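PDB 3DRF: oligopeptide-binding protein oppA from Lactococcus lactis, which captures oligopeptides in a voluminous cavity, closing on them like a Venus flytrap, as the receptor of the OppABCDF ABC transporter for their uptake. Local coordinates for residues K446-F450 and N451-D455. Residues are numbered along the deposited sequence; the frame is centred on the assembly and turned at random. Where two conformers were deposited one is given.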
loop_
_atom_site.group_PDB
_atom_site.type_symbol
_atom_site.label_atom_id
_atom_site.label_comp_id
_atom_site.label_asym_id
_atom_site.label_seq_id
_atom_site.Cartn_x
_atom_site.Cartn_y
_atom_site.Cartn_z
ATOM N N LYS A 446 -11.213 9.309 20.708
ATOM C CA LYS A 446 -11.162 7.863 20.537
ATOM C C LYS A 446 -10.276 7.482 19.351
ATOM O O LYS A 446 -9.889 8.290 18.601
ATOM C CB LYS A 446 -12.591 7.376 20.237
ATOM C CG LYS A 446 -13.176 7.967 19.022
ATOM C CD LYS A 446 -14.549 7.305 18.839
ATOM C CE LYS A 446 -14.933 7.325 17.483
ATOM N NZ LYS A 446 -14.174 6.542 16.544
ATOM N N LEU A 447 -10.044 6.198 19.212
ATOM C CA LEU A 447 -9.328 5.647 18.052
ATOM C C LEU A 447 -10.236 5.576 16.843
ATOM O O LEU A 447 -11.376 5.331 16.942
ATOM C CB LEU A 447 -8.790 4.261 18.413
ATOM C CG LEU A 447 -7.798 4.186 19.584
ATOM C CD1 LEU A 447 -7.353 2.678 19.729
ATOM C CD2 LEU A 447 -6.622 5.108 19.350
ATOM N N MET A 448 -9.671 5.760 15.669
ATOM C CA MET A 448 -10.457 5.873 14.440
ATOM C C MET A 448 -10.541 4.534 13.707
ATOM O O MET A 448 -9.557 3.898 13.475
ATOM C CB MET A 448 -9.796 6.935 13.528
ATOM C CG MET A 448 -10.696 7.321 12.323
ATOM S SD MET A 448 -10.051 8.703 11.362
ATOM C CE MET A 448 -10.380 10.064 12.496
ATOM N N GLU A 449 -11.744 4.151 13.339
ATOM C CA GLU A 449 -12.000 2.918 12.544
ATOM C C GLU A 449 -11.308 3.018 11.144
ATOM O O GLU A 449 -11.244 4.061 10.542
ATOM C CB GLU A 449 -13.534 2.731 12.402
ATOM C CG GLU A 449 -13.965 1.441 11.660
ATOM C CD GLU A 449 -14.081 1.610 10.152
ATOM O OE1 GLU A 449 -14.388 2.706 9.707
ATOM O OE2 GLU A 449 -13.878 0.629 9.479
ATOM N N PHE A 450 -10.785 1.894 10.707
ATOM C CA PHE A 450 -9.909 1.866 9.529
ATOM C C PHE A 450 -10.529 2.385 8.198
ATOM O O PHE A 450 -9.964 3.204 7.567
ATOM C CB PHE A 450 -9.321 0.475 9.331
ATOM C CG PHE A 450 -8.445 0.358 8.086
ATOM C CD1 PHE A 450 -7.186 0.961 7.996
ATOM C CD2 PHE A 450 -8.887 -0.354 7.009
ATOM C CE1 PHE A 450 -6.405 0.814 6.817
ATOM C CE2 PHE A 450 -8.106 -0.505 5.870
ATOM C CZ PHE A 450 -6.880 0.083 5.780
ATOM N N ASN A 451 -11.711 1.883 7.837
ATOM C CA ASN A 451 -12.336 2.335 6.588
ATOM C C ASN A 451 -12.632 3.849 6.640
ATOM O O ASN A 451 -12.407 4.510 5.685
ATOM C CB ASN A 451 -13.613 1.507 6.260
ATOM C CG ASN A 451 -13.326 0.037 5.937
ATOM O OD1 ASN A 451 -12.279 -0.333 5.491
ATOM N ND2 ASN A 451 -14.321 -0.794 6.185
ATOM N N SER A 452 -13.090 4.336 7.778
ATOM C CA SER A 452 -13.315 5.772 7.988
ATOM C C SER A 452 -12.015 6.563 7.815
ATOM O O SER A 452 -11.986 7.614 7.163
ATOM C CB SER A 452 -13.890 6.017 9.385
ATOM O OG SER A 452 -15.221 5.542 9.487
ATOM N N TRP A 453 -10.948 6.042 8.387
ATOM C CA TRP A 453 -9.626 6.701 8.303
ATOM C C TRP A 453 -9.157 6.798 6.838
ATOM O O TRP A 453 -8.706 7.793 6.416
ATOM C CB TRP A 453 -8.624 5.927 9.134
ATOM C CG TRP A 453 -7.185 6.498 9.078
ATOM C CD1 TRP A 453 -6.660 7.464 9.849
ATOM C CD2 TRP A 453 -6.170 6.083 8.198
ATOM N NE1 TRP A 453 -5.371 7.680 9.512
ATOM C CE2 TRP A 453 -5.024 6.839 8.494
ATOM C CE3 TRP A 453 -6.103 5.118 7.196
ATOM C CZ2 TRP A 453 -3.818 6.694 7.795
ATOM C CZ3 TRP A 453 -4.912 4.958 6.519
ATOM C CH2 TRP A 453 -3.768 5.743 6.834
ATOM N N VAL A 454 -9.318 5.724 6.087
ATOM C CA VAL A 454 -8.929 5.720 4.676
ATOM C C VAL A 454 -9.719 6.808 3.919
ATOM O O VAL A 454 -9.149 7.569 3.169
ATOM C CB VAL A 454 -9.115 4.335 3.975
ATOM C CG1 VAL A 454 -8.747 4.451 2.456
ATOM C CG2 VAL A 454 -8.206 3.276 4.624
ATOM N N ASP A 455 -11.029 6.899 4.173
ATOM C CA ASP A 455 -11.870 7.955 3.539
ATOM C C ASP A 455 -11.322 9.347 3.922
ATOM O O ASP A 455 -11.212 10.199 3.108
ATOM C CB ASP A 455 -13.353 7.823 3.966
ATOM C CG ASP A 455 -14.036 6.623 3.359
ATOM O OD1 ASP A 455 -13.563 6.069 2.374
ATOM O OD2 ASP A 455 -15.004 6.284 3.974
#
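Asn451 gives its backbone N to Glu449 OE2, 3.0 Å away, in one of two bonds by which the glutamate, as N-cap, closes the first turn of helix 450-458. The carboxylate lies under the start of the helix because CG stands anti to the backbone N (chi1 -177°) and the chain then bends at chi2 (-89°); both amides meet it from above its plane. The side chain of Asn451 slants across the carboxylate, its CB 3.3 Å from Glu449 OE2 and the amide plane turned 75° against it. OE2 also bonds Ser43 OG, so two partners hold this oxygen, while Asn451 ND2 bonds Pro44 O; the partly positive helix start probably steadies the carboxylate charge. Ser452 supplies the second capping bond, from N to Glu449 OE1 at 2.8 Å. With Trp453 the helical pattern takes over: its N bonds Glu449 O. Met448 reaches in from the preceding loop; its SD packs on Trp453 CB and lies at the edge of the indole, 4.9 Å from the centroid of its five-membered ring, a Met-aromatic contact. Val454 N continues the turn with a bond to Phe450 O, and its CG2 lies over one face of the Phe450 ring, shifted toward the rim, in a CH-pi contact 3.9 Å from the centroid. Phe450 packs on the backbone of the bound peptide, Trp453 and Val454 on apolar peptide side chains, so this helix start forms part of the binding cavity. The loop leads here from strand 439-442; Leu447 packs on helix 422-435, Met448 makes backbone bonds to Ala415 and Val417 just beyond strand 407-414, and Trp453, in cation-pi contact with Arg416, joins the helix to strand 468-474 through a bond from NE1 to Thr469 OG1.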